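Local coordinates for phenyl-3-pyruvate decarboxylase (Azospirillum brasilense, PDB 2NXW), which catalyses the decarboxylation of indole-3-pyruvate to indole-3-acetaldehyde and carbon dioxide, using thiamine diphosphate and a metal ion, a step of auxin biosynthesis, at residues A[139-145]-A[179-183]; A[41-47]-A[89-93]; A[378-382]-A[516-520]; A[373-379]-A[538-544]. One frame throughout, in Å; residues are numbered along the deposited sequence.

Contact 1 of 4, residues A[139-145]-A[179-183]; sequences DTQFQVF and VYLEI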
loop_
_atom_site.group_PDB
_atom_site.type_symbol
_atom_site.label_atom_id
_atom_site.label_comp_id
_atom_site.label_asym_id
_atom_site.label_seq_id
_atom_site.Cartn_x
_atom_site.Cartn_y
_atom_site.Cartn_z
ATOM N N ASP A 139 12.500 7.006 11.215
ATOM C CA ASP A 139 12.731 5.880 12.116
ATOM C C ASP A 139 11.471 5.041 12.294
ATOM O O ASP A 139 10.350 5.546 12.220
ATOM C CB ASP A 139 13.205 6.375 13.489
ATOM C CG ASP A 139 12.211 7.326 14.144
ATOM O OD1 ASP A 139 11.912 8.369 13.522
ATOM O OD2 ASP A 139 11.733 7.036 15.274
ATOM N N THR A 140 11.672 3.754 12.535
ATOM C CA THR A 140 10.576 2.811 12.727
ATOM C C THR A 140 9.542 3.258 13.758
ATOM O O THR A 140 8.339 3.196 13.505
ATOM C CB THR A 140 11.135 1.435 13.148
ATOM O OG1 THR A 140 12.051 0.974 12.144
ATOM C CG2 THR A 140 10.014 0.414 13.317
ATOM N N GLN A 141 10.001 3.710 14.919
ATOM C CA GLN A 141 9.058 4.120 15.947
ATOM C C GLN A 141 8.185 5.284 15.508
ATOM O O GLN A 141 6.973 5.261 15.685
ATOM C CB GLN A 141 9.797 4.473 17.242
ATOM C CG GLN A 141 8.866 4.848 18.385
ATOM C CD GLN A 141 9.568 4.890 19.727
ATOM O OE1 GLN A 141 10.275 3.952 20.102
ATOM N NE2 GLN A 141 9.371 5.978 20.464
ATOM N N PHE A 142 8.804 6.316 14.950
ATOM C CA PHE A 142 8.043 7.470 14.498
ATOM C C PHE A 142 7.043 7.037 13.425
ATOM O O PHE A 142 5.885 7.454 13.444
ATOM C CB PHE A 142 8.999 8.531 13.934
ATOM C CG PHE A 142 8.412 9.912 13.863
ATOM C CD1 PHE A 142 8.640 10.831 14.883
ATOM C CD2 PHE A 142 7.635 10.293 12.777
ATOM C CE1 PHE A 142 8.097 12.123 14.820
ATOM C CE2 PHE A 142 7.088 11.580 12.703
ATOM C CZ PHE A 142 7.323 12.489 13.728
ATOM N N GLN A 143 7.486 6.179 12.503
ATOM C CA GLN A 143 6.618 5.718 11.423
ATOM C C GLN A 143 5.413 4.925 11.919
ATOM O O GLN A 143 4.336 4.989 11.334
ATOM C CB GLN A 143 7.413 4.882 10.424
ATOM C CG GLN A 143 8.499 5.672 9.713
ATOM C CD GLN A 143 7.955 6.901 9.010
ATOM O OE1 GLN A 143 7.084 6.800 8.148
ATOM N NE2 GLN A 143 8.464 8.072 9.379
ATOM N N VAL A 144 5.603 4.155 12.980
ATOM C CA VAL A 144 4.501 3.390 13.535
ATOM C C VAL A 144 3.535 4.336 14.243
ATOM O O VAL A 144 2.324 4.257 14.042
ATOM C CB VAL A 144 5.023 2.306 14.521
ATOM C CG1 VAL A 144 3.890 1.775 15.384
ATOM C CG2 VAL A 144 5.647 1.160 13.734
ATOM N N PHE A 145 4.053 5.256 15.055
ATOM C CA PHE A 145 3.148 6.149 15.757
ATOM C C PHE A 145 2.392 7.119 14.863
ATOM O O PHE A 145 1.288 7.535 15.199
ATOM C CB PHE A 145 3.869 6.881 16.896
ATOM C CG PHE A 145 3.894 6.087 18.179
ATOM C CD1 PHE A 145 4.911 5.165 18.435
ATOM C CD2 PHE A 145 2.839 6.186 19.079
ATOM C CE1 PHE A 145 4.872 4.347 19.573
ATOM C CE2 PHE A 145 2.786 5.372 20.220
ATOM C CZ PHE A 145 3.807 4.451 20.464
ATOM N N VAL A 179 -1.748 12.196 20.081
ATOM C CA VAL A 179 -0.639 12.820 19.366
ATOM C C VAL A 179 0.657 12.238 19.921
ATOM O O VAL A 179 0.676 11.636 21.008
ATOM C CB VAL A 179 -0.639 14.359 19.510
ATOM C CG1 VAL A 179 -1.823 14.943 18.759
ATOM C CG2 VAL A 179 -0.675 14.759 20.989
ATOM N N TYR A 180 1.745 12.430 19.180
ATOM C CA TYR A 180 3.041 11.879 19.536
ATOM C C TYR A 180 4.168 12.912 19.608
ATOM O O TYR A 180 4.377 13.674 18.665
ATOM C CB TYR A 180 3.400 10.810 18.491
ATOM C CG TYR A 180 4.745 10.152 18.685
ATOM C CD1 TYR A 180 4.973 9.304 19.759
ATOM C CD2 TYR A 180 5.791 10.365 17.774
ATOM C CE1 TYR A 180 6.196 8.679 19.935
ATOM C CE2 TYR A 180 7.021 9.745 17.941
ATOM C CZ TYR A 180 7.220 8.905 19.024
ATOM O OH TYR A 180 8.449 8.311 19.203
ATOM N N LEU A 181 4.883 12.927 20.730
ATOM C CA LEU A 181 6.009 13.835 20.918
ATOM C C LEU A 181 7.219 12.994 21.284
ATOM O O LEU A 181 7.179 12.219 22.237
ATOM C CB LEU A 181 5.727 14.844 22.039
ATOM C CG LEU A 181 4.631 15.867 21.732
ATOM C CD1 LEU A 181 4.333 16.713 22.973
ATOM C CD2 LEU A 181 5.082 16.763 20.569
ATOM N N GLU A 182 8.297 13.149 20.520
ATOM C CA GLU A 182 9.529 12.405 20.732
ATOM C C GLU A 182 10.566 13.421 21.214
ATOM O O GLU A 182 10.800 14.432 20.552
ATOM C CB GLU A 182 9.931 11.768 19.395
ATOM C CG GLU A 182 11.072 10.791 19.420
ATOM C CD GLU A 182 11.237 10.116 18.072
ATOM O OE1 GLU A 182 10.436 9.208 17.749
ATOM O OE2 GLU A 182 12.157 10.506 17.325
ATOM N N ILE A 183 11.171 13.163 22.368
ATOM C CA ILE A 183 12.144 14.094 22.937
ATOM C C ILE A 183 13.537 13.496 23.138
ATOM O O ILE A 183 13.744 12.677 24.034
ATOM C CB ILE A 183 11.659 14.628 24.311
ATOM C CG1 ILE A 183 10.230 15.170 24.193
ATOM C CG2 ILE A 183 12.599 15.726 24.804
ATOM C CD1 ILE A 183 9.660 15.694 25.502
#

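Contact 2 of 4, residues A[41-47]-A[89-93]; sequences GIPGDFA and AVTYG. With TPP (thiamine diphosphate), chain I.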
loop_
_atom_site.group_PDB
_atom_site.type_symbol
_atom_site.label_atom_id
_atom_site.label_comp_id
_atom_site.label_asym_id
_atom_site.label_seq_id
_atom_site.Cartn_x
_atom_site.Cartn_y
_atom_site.Cartn_z
ATOM N N GLY A 41 3.283 6.913 33.443
ATOM C CA GLY A 41 4.424 6.471 32.666
ATOM C C GLY A 41 5.299 5.402 33.259
ATOM O O GLY A 41 5.151 5.035 34.424
ATOM N N ILE A 42 6.191 4.873 32.426
ATOM C CA ILE A 42 7.186 3.897 32.853
ATOM C C ILE A 42 8.478 4.409 32.220
ATOM O O ILE A 42 8.556 4.616 31.009
ATOM C CB ILE A 42 6.881 2.447 32.372
ATOM C CG1 ILE A 42 5.685 1.894 33.155
ATOM C CG2 ILE A 42 8.098 1.550 32.633
ATOM C CD1 ILE A 42 5.113 0.611 32.588
ATOM N N PRO A 43 9.508 4.631 33.040
ATOM C CA PRO A 43 10.790 5.137 32.550
ATOM C C PRO A 43 11.701 4.103 31.912
ATOM O O PRO A 43 11.424 2.899 31.930
ATOM C CB PRO A 43 11.409 5.742 33.807
ATOM C CG PRO A 43 10.982 4.756 34.857
ATOM C CD PRO A 43 9.516 4.502 34.508
ATOM N N GLY A 44 12.789 4.615 31.344
ATOM C CA GLY A 44 13.809 3.800 30.716
ATOM C C GLY A 44 15.000 4.716 30.524
ATOM O O GLY A 44 14.876 5.921 30.705
ATOM N N ASP A 45 16.145 4.157 30.156
ATOM C CA ASP A 45 17.352 4.954 29.954
ATOM C C ASP A 45 17.154 6.279 29.224
ATOM O O ASP A 45 17.506 7.342 29.744
ATOM C CB ASP A 45 18.396 4.132 29.195
ATOM C CG ASP A 45 19.082 3.113 30.070
ATOM O OD1 ASP A 45 18.424 2.561 30.976
ATOM O OD2 ASP A 45 20.282 2.853 29.841
ATOM N N PHE A 46 16.595 6.219 28.019
ATOM C CA PHE A 46 16.409 7.422 27.223
ATOM C C PHE A 46 15.410 8.418 27.798
ATOM O O PHE A 46 15.448 9.601 27.468
ATOM C CB PHE A 46 16.019 7.047 25.785
ATOM C CG PHE A 46 17.120 6.356 25.021
ATOM C CD1 PHE A 46 16.939 5.068 24.523
ATOM C CD2 PHE A 46 18.343 6.991 24.811
ATOM C CE1 PHE A 46 17.961 4.423 23.825
ATOM C CE2 PHE A 46 19.371 6.357 24.114
ATOM C CZ PHE A 46 19.178 5.070 23.620
ATOM N N ALA A 47 14.533 7.949 28.678
ATOM C CA ALA A 47 13.532 8.818 29.279
ATOM C C ALA A 47 13.863 9.258 30.708
ATOM O O ALA A 47 13.111 10.038 31.284
ATOM C CB ALA A 47 12.163 8.124 29.271
ATOM N N ALA A 89 3.754 8.764 29.295
ATOM C CA ALA A 89 5.196 8.866 29.065
ATOM C C ALA A 89 5.884 7.512 29.051
ATOM O O ALA A 89 5.739 6.716 29.981
ATOM C CB ALA A 89 5.831 9.768 30.142
ATOM N N VAL A 90 6.655 7.280 27.992
ATOM C CA VAL A 90 7.365 6.028 27.796
ATOM C C VAL A 90 8.808 6.227 27.354
ATOM O O VAL A 90 9.249 7.353 27.076
ATOM C CB VAL A 90 6.655 5.161 26.730
ATOM C CG1 VAL A 90 5.256 4.764 27.230
ATOM C CG2 VAL A 90 6.565 5.920 25.414
ATOM N N THR A 91 9.551 5.135 27.292
ATOM C CA THR A 91 10.930 5.209 26.854
ATOM C C THR A 91 11.010 4.673 25.429
ATOM O O THR A 91 10.114 3.969 24.959
ATOM C CB THR A 91 11.860 4.428 27.801
ATOM O OG1 THR A 91 13.225 4.754 27.495
ATOM C CG2 THR A 91 11.635 2.919 27.667
ATOM N N TYR A 92 12.093 5.021 24.749
ATOM C CA TYR A 92 12.309 4.636 23.361
ATOM C C TYR A 92 12.401 3.136 23.169
ATOM O O TYR A 92 12.953 2.418 24.007
ATOM C CB TYR A 92 13.603 5.280 22.850
ATOM C CG TYR A 92 13.678 5.393 21.346
ATOM C CD1 TYR A 92 12.846 6.279 20.671
ATOM C CD2 TYR A 92 14.572 4.621 20.601
ATOM C CE1 TYR A 92 12.890 6.411 19.291
ATOM C CE2 TYR A 92 14.625 4.743 19.196
ATOM C CZ TYR A 92 13.774 5.646 18.559
ATOM O OH TYR A 92 13.798 5.811 17.190
ATOM N N GLY A 93 11.861 2.672 22.048
ATOM C CA GLY A 93 11.934 1.261 21.746
ATOM C C GLY A 93 10.801 0.438 22.322
ATOM O O GLY A 93 9.626 0.777 22.172
HETATM N "N1'" TPP I . 9.668 -0.955 29.341
HETATM C "C2'" TPP I . 10.004 -2.014 28.592
HETATM C CM2 TPP I . 8.908 -2.806 27.890
HETATM N "N3'" TPP I . 11.280 -2.382 28.458
HETATM C "C4'" TPP I . 12.297 -1.702 29.078
HETATM N "N4'" TPP I . 13.592 -2.083 28.874
HETATM C "C5'" TPP I . 11.977 -0.588 29.919
HETATM C "C6'" TPP I . 10.615 -0.236 30.016
HETATM C "C7'" TPP I . 13.061 0.244 30.687
HETATM N N3 TPP I . 13.844 -0.557 31.732
HETATM C C2 TPP I . 15.049 -1.027 31.408
HETATM S S1 TPP I . 15.601 -1.802 32.865
HETATM C C5 TPP I . 14.188 -1.479 33.855
HETATM C C4 TPP I . 13.377 -0.753 32.993
HETATM C CM4 TPP I . 12.021 -0.204 33.468
HETATM C C6 TPP I . 13.990 -1.882 35.253
HETATM C C7 TPP I . 13.792 -3.397 35.343
HETATM O O7 TPP I . 13.416 -3.646 36.677
HETATM P PA TPP I . 13.498 -5.183 37.046
HETATM O O1A TPP I . 12.695 -6.054 36.122
HETATM O O2A TPP I . 12.932 -5.285 38.508
HETATM O O3A TPP I . 15.033 -5.746 37.054
HETATM P PB TPP I . 16.205 -4.874 37.843
HETATM O O1B TPP I . 15.700 -4.522 39.251
HETATM O O2B TPP I . 17.420 -5.831 37.920
HETATM O O3B TPP I . 16.573 -3.637 37.079
HETATM O O HOH W 1 8.340 2.902 28.851
HETATM O O HOH W 2 15.396 3.456 26.927
#

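Contact 3 of 4, residues A[378-382]-A[516-520]; sequences DIARA and RAELK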
loop_
_atom_site.group_PDB
_atom_site.type_symbol
_atom_site.label_atom_id
_atom_site.label_comp_id
_atom_site.label_asym_id
_atom_site.label_seq_id
_atom_site.Cartn_x
_atom_site.Cartn_y
_atom_site.Cartn_z
ATOM N N ASP A 378 -27.431 -11.018 37.993
ATOM C CA ASP A 378 -27.480 -10.922 39.446
ATOM C C ASP A 378 -26.486 -9.860 39.898
ATOM O O ASP A 378 -26.725 -9.150 40.878
ATOM C CB ASP A 378 -27.139 -12.259 40.089
ATOM C CG ASP A 378 -28.169 -13.321 39.775
ATOM O OD1 ASP A 378 -29.372 -13.027 39.929
ATOM O OD2 ASP A 378 -27.771 -14.437 39.382
ATOM N N ILE A 379 -25.366 -9.751 39.189
ATOM C CA ILE A 379 -24.372 -8.745 39.539
ATOM C C ILE A 379 -24.966 -7.364 39.255
ATOM O O ILE A 379 -24.815 -6.444 40.056
ATOM C CB ILE A 379 -23.063 -8.978 38.758
ATOM C CG1 ILE A 379 -22.466 -10.327 39.170
ATOM C CG2 ILE A 379 -22.064 -7.842 39.054
ATOM C CD1 ILE A 379 -21.261 -10.745 38.328
ATOM N N ALA A 380 -25.682 -7.215 38.141
ATOM C CA ALA A 380 -26.315 -5.939 37.843
ATOM C C ALA A 380 -27.358 -5.618 38.924
ATOM O O ALA A 380 -27.440 -4.486 39.398
ATOM C CB ALA A 380 -26.975 -5.977 36.460
ATOM N N ARG A 381 -28.150 -6.609 39.328
ATOM C CA ARG A 381 -29.156 -6.360 40.358
ATOM C C ARG A 381 -28.509 -5.976 41.682
ATOM O O ARG A 381 -29.029 -5.113 42.391
ATOM C CB ARG A 381 -30.055 -7.585 40.574
ATOM C CG ARG A 381 -31.026 -7.857 39.435
ATOM C CD ARG A 381 -31.819 -9.144 39.688
ATOM N NE ARG A 381 -32.190 -9.801 38.436
ATOM C CZ ARG A 381 -33.117 -9.355 37.595
ATOM N NH1 ARG A 381 -33.793 -8.246 37.866
ATOM N NH2 ARG A 381 -33.352 -10.006 36.466
ATOM N N ALA A 382 -27.378 -6.597 42.016
ATOM C CA ALA A 382 -26.721 -6.287 43.289
ATOM C C ALA A 382 -26.285 -4.831 43.326
ATOM O O ALA A 382 -26.504 -4.123 44.312
ATOM C CB ALA A 382 -25.522 -7.200 43.504
ATOM N N ARG A 516 -25.532 -16.171 45.261
ATOM C CA ARG A 516 -26.087 -14.840 45.230
ATOM C C ARG A 516 -26.029 -14.175 46.602
ATOM O O ARG A 516 -25.808 -12.971 46.699
ATOM C CB ARG A 516 -27.510 -14.890 44.682
ATOM C CG ARG A 516 -27.529 -15.349 43.228
ATOM C CD ARG A 516 -28.840 -15.091 42.519
ATOM N NE ARG A 516 -29.926 -15.955 42.972
ATOM C CZ ARG A 516 -31.021 -16.196 42.259
ATOM N NH1 ARG A 516 -31.163 -15.646 41.057
ATOM N NH2 ARG A 516 -31.983 -16.969 42.755
ATOM N N ALA A 517 -26.206 -14.959 47.663
ATOM C CA ALA A 517 -26.135 -14.402 49.012
ATOM C C ALA A 517 -24.706 -13.925 49.290
ATOM O O ALA A 517 -24.509 -12.851 49.859
ATOM C CB ALA A 517 -26.560 -15.447 50.043
ATOM N N GLU A 518 -23.714 -14.705 48.872
ATOM C CA GLU A 518 -22.320 -14.315 49.087
ATOM C C GLU A 518 -22.000 -13.056 48.289
ATOM O O GLU A 518 -21.273 -12.181 48.757
ATOM C CB GLU A 518 -21.384 -15.452 48.686
ATOM C CG GLU A 518 -21.479 -16.648 49.621
ATOM C CD GLU A 518 -20.740 -17.865 49.107
ATOM O OE1 GLU A 518 -20.363 -17.902 47.911
ATOM O OE2 GLU A 518 -20.543 -18.807 49.899
ATOM N N LEU A 519 -22.539 -12.960 47.080
ATOM C CA LEU A 519 -22.310 -11.778 46.264
ATOM C C LEU A 519 -22.866 -10.528 46.947
ATOM O O LEU A 519 -22.201 -9.486 46.998
ATOM C CB LEU A 519 -22.981 -11.949 44.894
ATOM C CG LEU A 519 -23.117 -10.709 44.005
ATOM C CD1 LEU A 519 -21.751 -10.241 43.526
ATOM C CD2 LEU A 519 -24.008 -11.057 42.812
ATOM N N LYS A 520 -24.083 -10.620 47.477
ATOM C CA LYS A 520 -24.697 -9.464 48.124
ATOM C C LYS A 520 -23.848 -9.013 49.308
ATOM O O LYS A 520 -23.581 -7.812 49.465
ATOM C CB LYS A 520 -26.119 -9.813 48.591
ATOM C CG LYS A 520 -27.044 -8.616 48.801
ATOM C CD LYS A 520 -26.890 -8.019 50.178
ATOM C CE LYS A 520 -27.913 -6.911 50.417
ATOM N NZ LYS A 520 -27.740 -6.295 51.763
#

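Contact 4 of 4, residues A[373-379]-A[538-544]; sequences PIAPMDI and AMIPRGV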
loop_
_atom_site.group_PDB
_atom_site.type_symbol
_atom_site.label_atom_id
_atom_site.label_comp_id
_atom_site.label_asym_id
_atom_site.label_seq_id
_atom_site.Cartn_x
_atom_site.Cartn_y
_atom_site.Cartn_z
ATOM N N PRO A 373 -26.343 -20.185 42.151
ATOM C CA PRO A 373 -25.115 -19.657 41.558
ATOM C C PRO A 373 -25.365 -18.253 41.006
ATOM O O PRO A 373 -26.505 -17.809 40.866
ATOM C CB PRO A 373 -24.776 -20.678 40.470
ATOM C CG PRO A 373 -26.105 -21.311 40.148
ATOM C CD PRO A 373 -26.740 -21.447 41.503
ATOM N N ILE A 374 -24.281 -17.556 40.701
ATOM C CA ILE A 374 -24.359 -16.195 40.197
ATOM C C ILE A 374 -24.409 -16.115 38.678
ATOM O O ILE A 374 -23.666 -16.813 37.986
ATOM C CB ILE A 374 -23.132 -15.409 40.681
ATOM C CG1 ILE A 374 -23.117 -15.371 42.208
ATOM C CG2 ILE A 374 -23.131 -13.982 40.111
ATOM C CD1 ILE A 374 -21.728 -15.076 42.764
ATOM N N ALA A 375 -25.286 -15.251 38.174
ATOM C CA ALA A 375 -25.391 -15.000 36.745
ATOM C C ALA A 375 -25.055 -13.515 36.575
ATOM O O ALA A 375 -25.169 -12.740 37.524
ATOM C CB ALA A 375 -26.807 -15.285 36.245
ATOM N N PRO A 376 -24.627 -13.103 35.375
ATOM C CA PRO A 376 -24.302 -11.686 35.180
ATOM C C PRO A 376 -25.430 -10.736 35.611
ATOM O O PRO A 376 -25.174 -9.683 36.200
ATOM C CB PRO A 376 -24.017 -11.606 33.683
ATOM C CG PRO A 376 -23.366 -12.930 33.409
ATOM C CD PRO A 376 -24.242 -13.900 34.191
ATOM N N MET A 377 -26.685 -11.087 35.333
ATOM C CA MET A 377 -27.771 -10.193 35.723
ATOM C C MET A 377 -27.900 -10.030 37.237
ATOM O O MET A 377 -28.426 -9.019 37.710
ATOM C CB MET A 377 -29.105 -10.651 35.125
ATOM C CG MET A 377 -29.157 -10.564 33.601
ATOM S SD MET A 377 -28.593 -8.991 32.901
ATOM C CE MET A 377 -29.976 -7.929 33.267
ATOM N N ASP A 378 -27.431 -11.018 37.993
ATOM C CA ASP A 378 -27.480 -10.922 39.446
ATOM C C ASP A 378 -26.486 -9.860 39.898
ATOM O O ASP A 378 -26.725 -9.150 40.878
ATOM C CB ASP A 378 -27.139 -12.259 40.089
ATOM C CG ASP A 378 -28.169 -13.321 39.775
ATOM O OD1 ASP A 378 -29.372 -13.027 39.929
ATOM O OD2 ASP A 378 -27.771 -14.437 39.382
ATOM N N ILE A 379 -25.366 -9.751 39.189
ATOM C CA ILE A 379 -24.372 -8.745 39.539
ATOM C C ILE A 379 -24.966 -7.364 39.255
ATOM O O ILE A 379 -24.815 -6.444 40.056
ATOM C CB ILE A 379 -23.063 -8.978 38.758
ATOM C CG1 ILE A 379 -22.466 -10.327 39.170
ATOM C CG2 ILE A 379 -22.064 -7.842 39.054
ATOM C CD1 ILE A 379 -21.261 -10.745 38.328
ATOM N N ALA A 538 -16.405 -13.117 41.279
ATOM C CA ALA A 538 -17.706 -13.767 41.157
ATOM C C ALA A 538 -17.629 -14.948 40.217
ATOM O O ALA A 538 -17.398 -14.770 39.022
ATOM C CB ALA A 538 -18.741 -12.772 40.651
ATOM N N MET A 539 -17.814 -16.151 40.755
ATOM C CA MET A 539 -17.781 -17.354 39.928
ATOM C C MET A 539 -19.105 -17.451 39.165
ATOM O O MET A 539 -20.183 -17.346 39.744
ATOM C CB MET A 539 -17.574 -18.590 40.805
ATOM C CG MET A 539 -16.376 -18.480 41.756
ATOM S SD MET A 539 -14.828 -17.963 40.919
ATOM C CE MET A 539 -14.482 -19.443 39.954
ATOM N N ILE A 540 -19.012 -17.633 37.854
ATOM C CA ILE A 540 -20.190 -17.707 36.994
ATOM C C ILE A 540 -20.057 -18.925 36.090
ATOM O O ILE A 540 -18.987 -19.172 35.548
ATOM C CB ILE A 540 -20.272 -16.452 36.097
ATOM C CG1 ILE A 540 -20.343 -15.199 36.967
ATOM C CG2 ILE A 540 -21.482 -16.532 35.153
ATOM C CD1 ILE A 540 -20.239 -13.891 36.165
ATOM N N PRO A 541 -21.136 -19.708 35.925
ATOM C CA PRO A 541 -21.005 -20.875 35.047
ATOM C C PRO A 541 -20.873 -20.478 33.570
ATOM O O PRO A 541 -21.323 -19.407 33.153
ATOM C CB PRO A 541 -22.312 -21.646 35.274
ATOM C CG PRO A 541 -22.810 -21.166 36.604
ATOM C CD PRO A 541 -22.440 -19.696 36.615
ATOM N N ARG A 542 -20.243 -21.346 32.785
ATOM C CA ARG A 542 -20.145 -21.111 31.354
ATOM C C ARG A 542 -21.559 -21.239 30.785
ATOM O O ARG A 542 -22.397 -21.983 31.329
ATOM C CB ARG A 542 -19.236 -22.148 30.705
ATOM C CG ARG A 542 -17.794 -22.016 31.122
ATOM C CD ARG A 542 -16.983 -23.166 30.593
ATOM N NE ARG A 542 -15.603 -23.111 31.057
ATOM C CZ ARG A 542 -14.795 -24.161 31.110
ATOM N NH1 ARG A 542 -15.229 -25.355 30.717
ATOM N NH2 ARG A 542 -13.571 -24.034 31.590
ATOM N N GLY A 543 -21.835 -20.511 29.710
ATOM C CA GLY A 543 -23.151 -20.581 29.093
ATOM C C GLY A 543 -24.179 -19.632 29.692
ATOM O O GLY A 543 -25.304 -19.542 29.199
ATOM N N VAL A 544 -23.803 -18.919 30.752
ATOM C CA VAL A 544 -24.716 -17.988 31.414
ATOM C C VAL A 544 -24.290 -16.584 31.022
ATOM O O VAL A 544 -23.188 -16.147 31.349
ATOM C CB VAL A 544 -24.657 -18.185 32.938
ATOM C CG1 VAL A 544 -25.675 -17.287 33.633
ATOM C CG2 VAL A 544 -24.951 -19.662 33.264
HETATM O O HOH W 3 -21.855 -19.078 40.884
#

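Contact 1 of 4, residues A[139-145]-A[179-183]
An aromatic cluster of Phe142, Phe145 and Tyr180 joins helix 140-145 to strand 179-184 of the six-stranded parallel sheet in the N-terminal cofactor-binding domain of this thiamine diphosphate enzyme. The axes of segments 140-145 and 179-183 pass 9.8 Å apart at 165°, nearly antiparallel. Tyr180 reaches from the strand toward the helix, where side chains meet one face, its edge and its hydroxyl. Phe145 lies over the face, its ring almost parallel (12°) but slid aside, and its CB sits above the Tyr180 ring as a CH-pi donor, 3.9 Å from the centroid. Phe142 closes the edge in an offset edge-to-face pair, in which the edge of Tyr180 turns to the face of Phe142 with CE2 3.6 Å from Phe142 CD1. With its CG anti to the backbone N (chi1 -177°) and the chain extended, Gln141 brings NE2 to Tyr180 OH, 2.8 Å away. Tyr180 OH in turn donates to Glu182 OE1 at 2.6 Å, which receives it on its anti lone pair, so the phenol oxygen both accepts and donates. The Gln141 amide also reaches Ser117 and Gly93, linking to strand 113-119 and the neighbouring loop. Asp139 OD2 lies 3.5 Å from Glu182 OE1, a close approach of like charges probably eased by the hydrogen bonds that OD2 accepts from Tyr92 OH and from Phe142 N, the latter at 3.0 Å in an Asx motif, from above the carboxylate plane.

Contact 2 of 4, residues A[41-47]-A[89-93]
Thr91 packs against the backbone of Gly44 in the wall of the thiamine diphosphate pocket. Its CB lies 3.6 Å from Gly44 CA. The hydroxyl branch, swung opposite the backbone N by a chi1 of -168°, brings OG1 to 3.4 Å from the same Gly44 CA and under the 3-10 turn 45-47, where a water hydrogen-bonded to OG1 at 2.6 Å accepts the N-H of Phe46. The methyl branch CG2 also borders Gly44 CA and turns to the cofactor, 4.1 Å from C6' of its pyrimidine. A CB on Gly44 would run into this methyl, so the close approach depends on a bare backbone there. A valine here would probably leave the water at Phe46 N without its hydroxyl partner and weaken the link between turn and strand end. Next along, Tyr92 CB meets Phe46 CD1 at 3.7 Å, while its hydroxyl leads away to a hydrogen bond with Asp139 OD2. At the other end, Gly41 pairs in parallel with Ala89, and Ile42 N donates to Ala89 O at 3.1 Å. Where the strands part, a second water bridges Ile42 O and Thr91 N. Pro43 O and Gly44 CA border the methylene C7' that joins the two rings of the cofactor, and Trp479 of the second subunit packs on Ile42 and Pro43. Neighbouring parallel strands whose C-terminal ends open into cofactor-binding loops, completed by another subunit, are typical of the pyrimidine-binding domain of thiamine diphosphate enzymes.

Contact 3 of 4, residues A[378-382]-A[516-520]
Two helices of the C-terminal cofactor-binding domain, 376-388 and 516-528, pack side by side here through their first turns, running in roughly the same direction; segments 378-382 and 516-520 cross at -36° with their axes 10.4 Å apart. Leu519 fills the space between them. Its chi1 of 167° swings CD2 across to the other helix, where it meets Ile379 CG1 at 4.0 Å and Ala382 CB at 4.2 Å and lies against the carbonyl oxygen of Asp378. Next to this apolar part, the aliphatic chain of Arg516 lies over the carboxylate of Asp378, with CD 3.3 Å from CG of the acid. The Arg516 chain bends at chi3, and its guanidinium then stands nearly perpendicular to the carboxylate, the planes 83° apart. NH1 reaches Asp378 OD1 at 3.4 Å, a weak but fairly straight hydrogen bond within a salt bridge, OD1 lying near the guanidinium plane at its edge. Both charges have firmer partners: Arg516 NH2 forms a salt bridge with Asp370, and Asp378 OD2 accepts from the backbone N of Ala375. Ile379 also packs on Ile472 and Phe474, so that helix 376-388 rests on strand 470-475 of the parallel sheet, beside helix 516-528, which connects the adjacent parallel strands 509-513 and 534-539.

Contact 4 of 4, residues A[373-379]-A[538-544]
Met539 O accepts a hydrogen bond from a water at 2.7 Å, and the same water takes the N-H of Ile374, so a single solvent molecule bridges the end of strand 534-539 and the approach to helix 376-388. Beside it the contact is apolar. Ile374 sets CB against Met539 O, while its own carbonyl oxygen is covered by carbons, Pro541 CD at 3.4 Å and Ile540 CG2 at 3.6 Å. Ile540 spreads its two branches over the first turn of the helix: CG2, pointing opposite the backbone N, reaches Pro376 CD, and CD1 at the end of the other branch meets Ile379 CD1 at 4.0 Å. That methyl of Ile379 also touches Ala538 CB. An alanine in place of Ile540 is likely to leave Pro376 CD and Ile379 CD1 without the methyls they pack on and the helix start less firmly seated on the strand end, close to the metal ligand Asn476. Farther along, a type II turn from Pro541 to Val544 folds the chain back, and Val544 CG1 packs tightly on Ala375 CB at 3.5 Å and on Pro376 CD. Ala375 is the N-cap residue; the bond from its N to Asp378 OD2, 2.9 Å long and on the anti side of the carboxylate, ties the residue before the helix to its first turn. The chemistry implies a joint held by shape: methyls and proline rings form the interface, water supplies the polar link between the backbones, and the helix start is fixed from within its own segment.

How the contacts relate
Following the chain from its N terminus, contact 2 closes first, bringing the loop after strand 39-41 beside strand 86-90 across 41 intervening residues. Contact 1 follows in series and brings strand 179-184 of the same parallel sheet back against helix 140-145. The two touch through Gly93 and Tyr92, and both meet the second subunit. Contacts 3 and 4 form far longer loops from overlapping segments at the start of helix 376-388, sharing Asp378 and Ile379: contact 3 reaches helix 516-528, and contact 4, reaching on to the end of strand 534-539, encloses it. Their centres are about 9 Å apart, whereas those of contacts 1 and 3 are about 46 Å apart, in separate cofactor-binding domains.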